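Local coordinates for protein AlyGC (Glaciecola chathamensis, PDB 5GKD) that cleaves the polysaccharide alginate, probably by beta-elimination, as a family 6 polysaccharide lyase with a bound calcium ion, at residues M127-H132 with E157-N162; T199-N204 with R226-F231; S217-K222 with T238-N243; V291-P296 with A326-E331. All blocks are in the same frame, centred on the assembly; numbering follows the deposited sequence.

How the contacts relate
Read from the N terminus, the contacts illustrate how a parallel beta-helix is closed one coil at a time. Contact 1 closes first, bringing the loop after strand 124-128 against the loop after strand 150-152. Contact 2 opens later, at 199-204, and touches contact 1 through Asn-162 OD1 and Thr-199 OG1, 2.9 Å apart in a probable hydrogen bond. Contacts 2 and 3 cross, because their segments alternate in sequence: one pairs strands 200-207 and 224-231, the other strands 214-219 and 236-241 on another face of the solenoid. Contact 4 closes last, joining strand 289-292 to the loop after strand 322-326, further along the face that contacts 1 and 3 share.

Contact 1: residues M127-H132 with E157-N162; sequences MVYGRH and ESSQQN. With PO4 (phosphate ion), chain G.
Arg-131 lies along the backbone of residues 157-162, where the loops that follow strands 124-128 and 150-152 meet at a corner between coils of a parallel beta-helix. Its CG is anti to the carbonyl carbon (chi1 -69°) and the chain is extended as far as NE, which carries the side chain past a row of carbonyl oxygens. CB faces Asn-162 O at 4.0 Å, CG comes to 3.4 Å from Ser-158 O, and CD rests near Gln-161 O. NE then donates to Gln-160 O, a bond of 2.9 Å that arrives tilted from the guanidinium plane. At the tip, NH2 binds Glu-157 O at 2.7 Å, sitting above the carbonyl plane and not on a lone pair. Gln-161 CB lies over one face of the guanidinium, while a water at its edge links NH2, weakly, to Glu-157 OE1. One arginine thus bonds two backbone carbonyls of a loop without regular secondary structure and passes close to others.

The neighbours of Arg-131 fasten the same corner. Gly-130 N donates to Ser-159 OG at 2.9 Å, and His-132 N to Asn-162 O at 2.7 Å, an oxygen that also lies over one face of the imidazole. Asn-162 ND2 spans its own loop to Ser-159 O, in both the amide and the carbonyl plane, and is bonded to Ser-197 as well. Tyr-129 turns from the loop toward a phosphate ion, probably from the crystallisation liquor, also held by Arg-94 and Arg-153; its OH donates to phosphate O1 at 2.9 Å, in the plane of the ring.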
# COMPACT_ATOMS: atom_id res chain seq x y z
N MET A 127 -11.13 -15.40 -22.41
CA MET A 127 -9.99 -16.13 -22.96
C MET A 127 -10.49 -17.25 -23.83
O MET A 127 -11.23 -18.12 -23.35
CB MET A 127 -9.08 -16.69 -21.86
CG MET A 127 -8.45 -15.63 -21.01
SD MET A 127 -7.19 -14.65 -21.83
CE MET A 127 -5.86 -15.74 -21.82
N VAL A 128 -10.08 -17.27 -25.10
CA VAL A 128 -10.53 -18.27 -26.06
C VAL A 128 -9.43 -19.31 -26.24
O VAL A 128 -8.27 -18.97 -26.46
CB VAL A 128 -10.90 -17.63 -27.41
CG1 VAL A 128 -11.75 -18.59 -28.24
CG2 VAL A 128 -11.65 -16.35 -27.20
N TYR A 129 -9.80 -20.59 -26.15
CA TYR A 129 -8.91 -21.70 -26.47
C TYR A 129 -9.59 -22.59 -27.51
O TYR A 129 -10.71 -22.33 -27.93
CB TYR A 129 -8.55 -22.53 -25.23
CG TYR A 129 -7.95 -21.74 -24.08
CD1 TYR A 129 -8.74 -20.96 -23.25
CD2 TYR A 129 -6.59 -21.78 -23.84
CE1 TYR A 129 -8.18 -20.24 -22.21
CE2 TYR A 129 -6.03 -21.07 -22.81
CZ TYR A 129 -6.82 -20.30 -22.00
OH TYR A 129 -6.24 -19.60 -20.97
N GLY A 130 -8.91 -23.67 -27.91
CA GLY A 130 -9.56 -24.61 -28.79
C GLY A 130 -9.68 -24.07 -30.21
O GLY A 130 -8.88 -23.25 -30.66
N ARG A 131 -10.71 -24.54 -30.92
CA ARG A 131 -10.89 -24.22 -32.33
C ARG A 131 -12.35 -24.02 -32.66
O ARG A 131 -13.24 -24.64 -32.06
CB ARG A 131 -10.32 -25.33 -33.25
CG ARG A 131 -8.81 -25.45 -33.23
CD ARG A 131 -8.30 -26.48 -34.24
NE ARG A 131 -6.84 -26.55 -34.21
CZ ARG A 131 -6.11 -27.52 -34.75
NH1 ARG A 131 -6.70 -28.54 -35.38
NH2 ARG A 131 -4.80 -27.50 -34.65
N HIS A 132 -12.60 -23.16 -33.65
CA HIS A 132 -13.94 -22.95 -34.21
C HIS A 132 -14.94 -22.47 -33.17
O HIS A 132 -16.12 -22.81 -33.22
CB HIS A 132 -14.44 -24.22 -34.90
CG HIS A 132 -13.56 -24.67 -36.01
ND1 HIS A 132 -13.46 -23.97 -37.20
CD2 HIS A 132 -12.70 -25.72 -36.11
CE1 HIS A 132 -12.59 -24.59 -37.99
NE2 HIS A 132 -12.11 -25.64 -37.35
N GLU A 157 -0.94 -26.51 -30.00
CA GLU A 157 -1.45 -26.71 -31.35
C GLU A 157 -2.96 -26.91 -31.37
O GLU A 157 -3.61 -26.58 -32.36
CB GLU A 157 -0.74 -27.91 -31.98
CG GLU A 157 -1.02 -28.08 -33.44
CD GLU A 157 -0.24 -29.22 -34.06
OE1 GLU A 157 -0.67 -29.72 -35.12
OE2 GLU A 157 0.80 -29.61 -33.49
N SER A 158 -3.54 -27.45 -30.29
CA SER A 158 -4.99 -27.63 -30.22
C SER A 158 -5.74 -26.30 -30.20
O SER A 158 -6.93 -26.28 -30.49
CB SER A 158 -5.37 -28.43 -28.97
OG SER A 158 -4.72 -29.67 -28.96
N SER A 159 -5.07 -25.21 -29.83
CA SER A 159 -5.66 -23.88 -29.83
C SER A 159 -5.18 -23.01 -30.99
O SER A 159 -5.70 -21.91 -31.19
CB SER A 159 -5.36 -23.18 -28.50
OG SER A 159 -6.08 -23.78 -27.43
N GLN A 160 -4.20 -23.48 -31.76
CA GLN A 160 -3.75 -22.79 -32.95
C GLN A 160 -4.64 -23.16 -34.13
O GLN A 160 -5.50 -24.04 -34.02
CB GLN A 160 -2.28 -23.13 -33.22
CG GLN A 160 -1.37 -22.67 -32.09
CD GLN A 160 -0.05 -23.43 -32.08
OE1 GLN A 160 0.26 -24.14 -33.03
NE2 GLN A 160 0.70 -23.29 -31.02
N GLN A 161 -4.47 -22.47 -35.24
CA GLN A 161 -5.28 -22.68 -36.45
C GLN A 161 -6.76 -22.80 -36.09
O GLN A 161 -7.45 -23.76 -36.45
CB GLN A 161 -4.80 -23.91 -37.22
CG GLN A 161 -3.33 -23.88 -37.53
CD GLN A 161 -2.87 -25.07 -38.33
OE1 GLN A 161 -3.35 -25.30 -39.43
NE2 GLN A 161 -1.93 -25.83 -37.77
N ASN A 162 -7.25 -21.81 -35.35
CA ASN A 162 -8.54 -21.95 -34.69
C ASN A 162 -9.71 -21.51 -35.56
O ASN A 162 -10.81 -22.05 -35.40
CB ASN A 162 -8.55 -21.16 -33.38
CG ASN A 162 -7.96 -19.75 -33.52
OD1 ASN A 162 -8.55 -18.87 -34.15
ND2 ASN A 162 -6.78 -19.53 -32.93
P PO4 G . -2.90 -19.86 -19.11
O1 PO4 G . -3.48 -20.12 -20.48
O2 PO4 G . -3.15 -21.02 -18.16
O3 PO4 G . -3.53 -18.60 -18.57
O4 PO4 G . -1.41 -19.68 -19.22
O HOH W 1 -2.90 -29.70 -36.24

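Contact 2: residues T199-N204 with R226-F231; sequences TLVENN and RNNVFF
Glu-202 and Arg-226 form a parallel bridge, with two good backbone bonds near it. Arg-226 N gives a nearly straight bond to Val-201 O (2.9 Å), Val-229 N binds Asn-204 O at 3.0 Å, and Asn-203 N reaches Arg-226 O and Asn-227 O only weakly.

Hydrogen bonds of the side-chain amides come next. Asn-204 and Asn-228 lie side by side with their amide planes 6° apart, their CG atoms placed alike beside the backbone N (chi1 -53° and -54°). Asn-228 OD1 is gripped twice, by Asn-204 ND2 at 2.9 Å and by Asn-204 N at 3.0 Å, while Asn-228 ND2 donates to Val-201 O from above that carbonyl's plane. This is the asparagine stack characteristic of turns in parallel beta-helices, and it continues both ways: Asn-204 OD1 accepts from Asn-169 N, and Asn-250 OD1 from Asn-228 N. An alanine in place of Asn-228 would probably leave Asn-204 N without its acceptor inside the buried turn and open a gap in the stack.

A second asparagine pair, Asn-203 and Asn-227, is bridged by a water that accepts from both ND2 atoms; Asn-227 OD1 accepts from Asn-249 ND2.

Charged contacts are looser. Glu-202 OE2 forms a salt bridge with Arg-226 NH1 at 3.6 Å, its other oxygen being paired with Arg-165. Leu-200 CD1 and the aliphatic Arg-226 CD touch tightly at 3.3 Å.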
# COMPACT_ATOMS: atom_id res chain seq x y z
N THR A 199 -7.64 -16.19 -36.92
CA THR A 199 -8.76 -15.61 -36.20
C THR A 199 -9.43 -14.51 -37.00
O THR A 199 -8.76 -13.66 -37.59
CB THR A 199 -8.29 -15.05 -34.86
OG1 THR A 199 -7.76 -16.11 -34.05
CG2 THR A 199 -9.44 -14.37 -34.13
N LEU A 200 -10.76 -14.50 -37.00
CA LEU A 200 -11.58 -13.53 -37.70
C LEU A 200 -12.18 -12.55 -36.70
O LEU A 200 -12.95 -12.95 -35.82
CB LEU A 200 -12.69 -14.24 -38.48
CG LEU A 200 -13.73 -13.42 -39.22
CD1 LEU A 200 -12.97 -12.44 -40.07
CD2 LEU A 200 -14.62 -14.27 -40.13
N VAL A 201 -11.83 -11.27 -36.82
CA VAL A 201 -12.31 -10.22 -35.94
C VAL A 201 -13.03 -9.19 -36.80
O VAL A 201 -12.38 -8.37 -37.46
CB VAL A 201 -11.17 -9.54 -35.16
CG1 VAL A 201 -11.74 -8.47 -34.22
CG2 VAL A 201 -10.35 -10.57 -34.41
N GLU A 202 -14.36 -9.20 -36.77
CA GLU A 202 -15.15 -8.44 -37.73
C GLU A 202 -16.38 -7.81 -37.10
O GLU A 202 -17.03 -8.38 -36.22
CB GLU A 202 -15.59 -9.34 -38.89
CG GLU A 202 -16.39 -10.53 -38.46
CD GLU A 202 -17.02 -11.23 -39.61
OE1 GLU A 202 -17.94 -12.04 -39.39
OE2 GLU A 202 -16.58 -10.97 -40.75
N ASN A 203 -16.73 -6.63 -37.59
CA ASN A 203 -17.98 -5.95 -37.25
C ASN A 203 -18.14 -5.73 -35.75
O ASN A 203 -19.26 -5.74 -35.23
CB ASN A 203 -19.18 -6.72 -37.81
CG ASN A 203 -19.33 -6.53 -39.31
OD1 ASN A 203 -19.23 -7.48 -40.08
ND2 ASN A 203 -19.52 -5.29 -39.73
N ASN A 204 -17.05 -5.48 -35.05
CA ASN A 204 -17.12 -5.06 -33.66
C ASN A 204 -17.04 -3.54 -33.58
O ASN A 204 -16.52 -2.87 -34.47
CB ASN A 204 -16.00 -5.68 -32.83
CG ASN A 204 -15.95 -7.16 -32.98
OD1 ASN A 204 -16.71 -7.89 -32.33
ND2 ASN A 204 -15.06 -7.64 -33.84
N ARG A 226 -11.18 -6.94 -39.65
CA ARG A 226 -11.92 -6.35 -40.76
C ARG A 226 -13.20 -5.74 -40.27
O ARG A 226 -13.83 -6.23 -39.32
CB ARG A 226 -12.26 -7.40 -41.81
CG ARG A 226 -13.18 -8.43 -41.15
CD ARG A 226 -13.39 -9.69 -41.91
NE ARG A 226 -13.36 -9.47 -43.33
CZ ARG A 226 -14.40 -9.08 -44.02
NH1 ARG A 226 -15.57 -8.85 -43.44
NH2 ARG A 226 -14.29 -8.90 -45.31
N ASN A 227 -13.62 -4.64 -40.91
CA ASN A 227 -14.96 -4.12 -40.78
C ASN A 227 -15.30 -3.72 -39.35
O ASN A 227 -16.47 -3.74 -38.96
CB ASN A 227 -15.99 -5.14 -41.26
CG ASN A 227 -15.95 -5.34 -42.75
OD1 ASN A 227 -15.07 -6.02 -43.26
ND2 ASN A 227 -16.89 -4.73 -43.46
N ASN A 228 -14.31 -3.33 -38.56
CA ASN A 228 -14.54 -2.86 -37.21
C ASN A 228 -14.56 -1.34 -37.17
O ASN A 228 -13.95 -0.68 -38.02
CB ASN A 228 -13.47 -3.39 -36.27
CG ASN A 228 -13.36 -4.89 -36.33
OD1 ASN A 228 -14.16 -5.61 -35.72
ND2 ASN A 228 -12.38 -5.38 -37.08
N VAL A 229 -15.23 -0.79 -36.17
CA VAL A 229 -15.31 0.65 -35.97
C VAL A 229 -14.64 1.00 -34.65
O VAL A 229 -14.89 0.36 -33.63
CB VAL A 229 -16.76 1.15 -36.01
CG1 VAL A 229 -16.82 2.62 -35.61
CG2 VAL A 229 -17.33 0.96 -37.40
N PHE A 230 -13.77 2.01 -34.68
CA PHE A 230 -13.06 2.49 -33.51
C PHE A 230 -13.47 3.94 -33.26
O PHE A 230 -13.04 4.84 -33.97
CB PHE A 230 -11.56 2.38 -33.71
CG PHE A 230 -11.10 0.99 -34.02
CD1 PHE A 230 -11.14 0.50 -35.31
CD2 PHE A 230 -10.60 0.17 -33.00
CE1 PHE A 230 -10.69 -0.79 -35.59
CE2 PHE A 230 -10.17 -1.09 -33.27
CZ PHE A 230 -10.22 -1.58 -34.57
N PHE A 231 -14.27 4.17 -32.22
CA PHE A 231 -14.84 5.49 -31.98
C PHE A 231 -14.14 6.12 -30.79
O PHE A 231 -14.26 5.63 -29.66
CB PHE A 231 -16.34 5.39 -31.72
CG PHE A 231 -17.00 6.73 -31.45
CD1 PHE A 231 -17.10 7.23 -30.16
CD2 PHE A 231 -17.54 7.47 -32.49
CE1 PHE A 231 -17.71 8.44 -29.93
CE2 PHE A 231 -18.16 8.67 -32.26
CZ PHE A 231 -18.25 9.16 -30.98
O HOH W 2 -19.11 -3.74 -42.30

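Contact 3: residues S217-K222 with T238-N243; sequences SNKSGK and TLRHGN. With PO4 (phosphate ion), chain H; CO3 (carbonate ion), chain J.
Lys-219 and Arg-240 run side by side toward the same phosphate ion, probably from the crystallisation liquor, brought there by contrasting torsions. The lysine sets CG beside its backbone N (chi1 -73°) and stays extended to the tip; the arginine starts anti to its N and bends at chi2 (67°), so that its CG lies 3.8 Å from Lys-219 CE. Lys-219 NZ then donates to phosphate O4 at 2.8 Å. His-241 flanks both chains: its CD2 meets Lys-219 CG, Arg-240 CG lies over the centre of its ring, and its NE2 sits over the guanidinium.

Arg-240 NE points to O3 of the phosphate and to O3 of a carbonate, probably of the same origin. Phosphate O3 and carbonate O3 are modelled only 1.3 Å apart, too close to be present together, so which anion the arginine holds at any moment is doubtful. Arg-264 and Tyr-303 complete the carbonate pocket with Glu-214, a calcium ligand that also bonds Ser-217 OG. A leucine in place of Arg-240 would probably leave the anion short of a donor and Arg-302 O without its NH2 partner.

Beneath the pocket run adjacent parallel strands of the beta-helix. Asn-218 N binds Thr-238 O at 2.9 Å, nearly along the C=O axis, and Asn-218 O accepts from His-241 N at 3.0 Å and, weakly, from Arg-240 N. Past the strands, Gly-242 fits where a CB would clash with Ser-220 O, and Lys-222 N closes onto Asn-243 O at 3.1 Å.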
# COMPACT_ATOMS: atom_id res chain seq x y z
N SER A 217 -4.09 -5.87 -30.17
CA SER A 217 -2.68 -6.26 -30.20
C SER A 217 -2.63 -7.59 -30.94
O SER A 217 -2.91 -8.64 -30.35
CB SER A 217 -2.11 -6.37 -28.79
OG SER A 217 -0.71 -6.64 -28.78
N ASN A 218 -2.32 -7.56 -32.24
CA ASN A 218 -2.21 -8.81 -32.99
C ASN A 218 -0.83 -9.41 -32.77
O ASN A 218 0.18 -8.75 -32.98
CB ASN A 218 -2.47 -8.59 -34.48
CG ASN A 218 -2.67 -9.88 -35.21
OD1 ASN A 218 -3.74 -10.50 -35.11
ND2 ASN A 218 -1.65 -10.33 -35.92
N LYS A 219 -0.79 -10.67 -32.33
CA LYS A 219 0.44 -11.34 -31.93
C LYS A 219 0.45 -12.78 -32.43
O LYS A 219 0.73 -13.72 -31.69
CB LYS A 219 0.63 -11.32 -30.41
CG LYS A 219 1.04 -9.97 -29.81
CD LYS A 219 1.32 -10.11 -28.31
CE LYS A 219 1.84 -8.82 -27.69
NZ LYS A 219 1.89 -8.88 -26.20
N SER A 220 0.08 -12.97 -33.69
CA SER A 220 0.07 -14.30 -34.30
C SER A 220 -0.10 -14.09 -35.80
O SER A 220 -0.22 -12.96 -36.28
CB SER A 220 -1.03 -15.18 -33.72
OG SER A 220 -2.26 -14.48 -33.69
N GLY A 221 -0.15 -15.21 -36.53
CA GLY A 221 -0.11 -15.18 -37.98
C GLY A 221 -1.46 -15.34 -38.64
O GLY A 221 -2.34 -16.03 -38.15
N LYS A 222 -1.61 -14.67 -39.79
CA LYS A 222 -2.68 -14.93 -40.75
C LYS A 222 -4.07 -14.72 -40.16
O LYS A 222 -5.01 -15.47 -40.42
CB LYS A 222 -2.54 -16.33 -41.36
CG LYS A 222 -1.11 -16.61 -41.82
CD LYS A 222 -1.07 -17.14 -43.24
CE LYS A 222 0.00 -18.22 -43.42
NZ LYS A 222 1.34 -17.87 -42.89
N THR A 238 -2.69 -2.45 -33.49
CA THR A 238 -1.27 -2.71 -33.67
C THR A 238 -1.06 -4.14 -34.16
O THR A 238 -1.56 -5.10 -33.56
CB THR A 238 -0.49 -2.48 -32.38
OG1 THR A 238 -0.41 -1.07 -32.11
CG2 THR A 238 0.93 -3.05 -32.51
N LEU A 239 -0.35 -4.26 -35.27
CA LEU A 239 0.18 -5.52 -35.77
C LEU A 239 1.51 -5.75 -35.05
O LEU A 239 2.59 -5.45 -35.55
CB LEU A 239 0.35 -5.46 -37.29
CG LEU A 239 -0.74 -6.02 -38.21
CD1 LEU A 239 -2.09 -6.18 -37.55
CD2 LEU A 239 -0.85 -5.26 -39.54
N ARG A 240 1.40 -6.30 -33.83
CA ARG A 240 2.49 -6.27 -32.85
C ARG A 240 3.55 -7.33 -33.11
O ARG A 240 4.75 -7.01 -33.16
CB ARG A 240 1.91 -6.46 -31.44
CG ARG A 240 2.95 -6.38 -30.36
CD ARG A 240 3.53 -4.97 -30.25
NE ARG A 240 4.68 -4.95 -29.35
CZ ARG A 240 5.92 -5.28 -29.71
NH1 ARG A 240 6.18 -5.64 -30.96
NH2 ARG A 240 6.90 -5.25 -28.81
N HIS A 241 3.14 -8.60 -33.21
CA HIS A 241 4.02 -9.70 -33.54
C HIS A 241 3.30 -10.60 -34.54
O HIS A 241 2.07 -10.63 -34.58
CB HIS A 241 4.41 -10.59 -32.32
CG HIS A 241 5.11 -9.87 -31.21
ND1 HIS A 241 6.26 -9.12 -31.40
CD2 HIS A 241 4.85 -9.82 -29.88
CE1 HIS A 241 6.66 -8.63 -30.24
NE2 HIS A 241 5.82 -9.04 -29.31
N GLY A 242 4.07 -11.35 -35.31
CA GLY A 242 3.38 -12.26 -36.22
C GLY A 242 3.07 -11.63 -37.56
O GLY A 242 2.85 -10.42 -37.68
N ASN A 243 2.99 -12.48 -38.58
CA ASN A 243 3.12 -12.09 -39.98
C ASN A 243 1.91 -12.50 -40.79
O ASN A 243 1.17 -13.41 -40.43
CB ASN A 243 4.36 -12.73 -40.60
CG ASN A 243 5.60 -12.49 -39.79
OD1 ASN A 243 5.97 -11.35 -39.54
ND2 ASN A 243 6.23 -13.57 -39.35
P PO4 H . 3.17 -5.43 -25.96
O1 PO4 H . 2.26 -5.65 -27.14
O2 PO4 H . 2.32 -5.00 -24.83
O3 PO4 H . 4.23 -4.35 -26.31
O4 PO4 H . 3.71 -6.79 -25.58
C CO3 J . 4.46 -2.25 -27.73
O1 CO3 J . 3.28 -1.98 -28.21
O2 CO3 J . 5.38 -1.48 -28.22
O3 CO3 J . 4.65 -3.26 -26.84
O HOH W 3 1.01 -8.68 -36.10
O HOH W 4 2.39 -15.83 -41.72

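Contact 4: residues V291-P296 with A326-E331; sequences VMNGVP and AGSDKE
Val-295 and Glu-331 cross obliquely, the valine laying both methyls against the extended acid. CG2 meets the aliphatic part of the side chain, 3.8 Å from Glu-331 CG, and also the carboxylate oxygen OE2; CG1 turns to the backbone, 3.6 Å from Glu-331 O, which Pro-296 CD approaches as well. With CG anti to its backbone N (chi1 -178°), the glutamate reaches across the valine, and its OE2 forms a salt bridge with Arg-302.

Asn-293 is turned differently, its CB directed at the other segment and its amide resting on Ser-328. ND2 is 3.4 Å from Ser-328 CB but makes no hydrogen bond with the hydroxyl. Both polar groups look past each other to a shared acceptor: Asp-359 OD2 takes bonds from Asn-293 ND2 and from Ser-328 OG, and the amide also binds Arg-332 O. That carboxylate therefore pins one side chain from each segment.

Met-292, bent at chi3, lies against Ala-326 O, its CG 3.7 Å from it. The thioether's terminal methyl would lie 3.2 Å from any CB at Gly-327, a tight fit for a side chain.

The backbones pair beside these groups: Ala-326 N donates to Val-291 O at 3.1 Å, and Asn-293 N to Ala-326 O at 3.0 Å. Met-292 also touches Tyr-303 of the carbonate pocket. Met-292 and Ala-326 form a parallel bridge at the end of adjacent strands 289-292 and 322-326, beyond which the two loops stay in touch through Val-295 and Glu-331 at a corner of the parallel beta-helix.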
# COMPACT_ATOMS: atom_id res chain seq x y z
N VAL A 291 4.52 3.03 -39.50
CA VAL A 291 5.34 1.94 -40.00
C VAL A 291 6.64 1.97 -39.20
O VAL A 291 7.45 2.89 -39.35
CB VAL A 291 5.60 2.03 -41.50
CG1 VAL A 291 6.28 0.76 -42.00
CG2 VAL A 291 4.30 2.25 -42.26
N MET A 292 6.84 0.97 -38.35
CA MET A 292 7.92 1.01 -37.38
C MET A 292 9.24 0.53 -37.97
O MET A 292 9.29 -0.25 -38.92
CB MET A 292 7.58 0.16 -36.16
CG MET A 292 6.77 0.87 -35.11
SD MET A 292 6.75 0.00 -33.52
CE MET A 292 8.45 0.23 -32.99
N ASN A 293 10.32 1.02 -37.38
CA ASN A 293 11.62 0.36 -37.46
C ASN A 293 11.62 -0.85 -36.55
O ASN A 293 10.95 -0.87 -35.52
CB ASN A 293 12.74 1.32 -37.03
CG ASN A 293 13.51 1.87 -38.21
OD1 ASN A 293 12.97 2.01 -39.29
ND2 ASN A 293 14.80 2.13 -38.02
N GLY A 294 12.39 -1.87 -36.94
CA GLY A 294 12.58 -3.06 -36.15
C GLY A 294 14.02 -3.21 -35.67
O GLY A 294 14.88 -2.37 -35.91
N VAL A 295 14.26 -4.30 -34.96
CA VAL A 295 15.58 -4.63 -34.43
C VAL A 295 16.18 -5.72 -35.32
O VAL A 295 15.52 -6.73 -35.57
CB VAL A 295 15.50 -5.12 -32.97
CG1 VAL A 295 16.91 -5.38 -32.41
CG2 VAL A 295 14.74 -4.17 -32.09
N PRO A 296 17.41 -5.55 -35.83
CA PRO A 296 18.06 -6.66 -36.53
C PRO A 296 18.17 -7.87 -35.62
O PRO A 296 18.51 -7.74 -34.44
CB PRO A 296 19.44 -6.11 -36.89
CG PRO A 296 19.37 -4.63 -36.64
CD PRO A 296 18.32 -4.42 -35.61
N ALA A 326 9.12 4.83 -37.59
CA ALA A 326 8.93 5.28 -36.21
C ALA A 326 9.62 4.34 -35.22
O ALA A 326 9.66 3.13 -35.40
CB ALA A 326 7.44 5.37 -35.90
N GLY A 327 10.16 4.92 -34.16
CA GLY A 327 10.95 4.16 -33.22
C GLY A 327 12.40 3.99 -33.60
O GLY A 327 13.13 3.29 -32.89
N SER A 328 12.85 4.60 -34.70
CA SER A 328 14.23 4.42 -35.13
C SER A 328 15.18 4.92 -34.06
O SER A 328 15.04 6.04 -33.55
CB SER A 328 14.48 5.17 -36.43
OG SER A 328 15.85 5.12 -36.78
N ASP A 329 16.13 4.07 -33.69
CA ASP A 329 17.18 4.45 -32.74
C ASP A 329 18.28 3.40 -32.83
O ASP A 329 18.31 2.60 -33.77
CB ASP A 329 16.63 4.62 -31.31
CG ASP A 329 15.87 3.40 -30.80
OD1 ASP A 329 16.20 2.26 -31.15
OD2 ASP A 329 14.91 3.60 -30.04
N LYS A 330 19.17 3.40 -31.84
CA LYS A 330 20.33 2.51 -31.91
C LYS A 330 19.92 1.05 -31.85
O LYS A 330 20.57 0.21 -32.48
CB LYS A 330 21.32 2.85 -30.80
CG LYS A 330 21.82 4.28 -30.85
CD LYS A 330 22.66 4.53 -32.09
CE LYS A 330 23.48 5.81 -31.95
NZ LYS A 330 24.20 5.88 -30.63
N GLU A 331 18.85 0.73 -31.11
CA GLU A 331 18.34 -0.63 -31.08
C GLU A 331 17.52 -0.94 -32.33
O GLU A 331 17.81 -1.91 -33.04
CB GLU A 331 17.50 -0.87 -29.82
CG GLU A 331 16.97 -2.29 -29.69
CD GLU A 331 15.75 -2.43 -28.79
OE1 GLU A 331 15.18 -1.38 -28.40
OE2 GLU A 331 15.35 -3.59 -28.48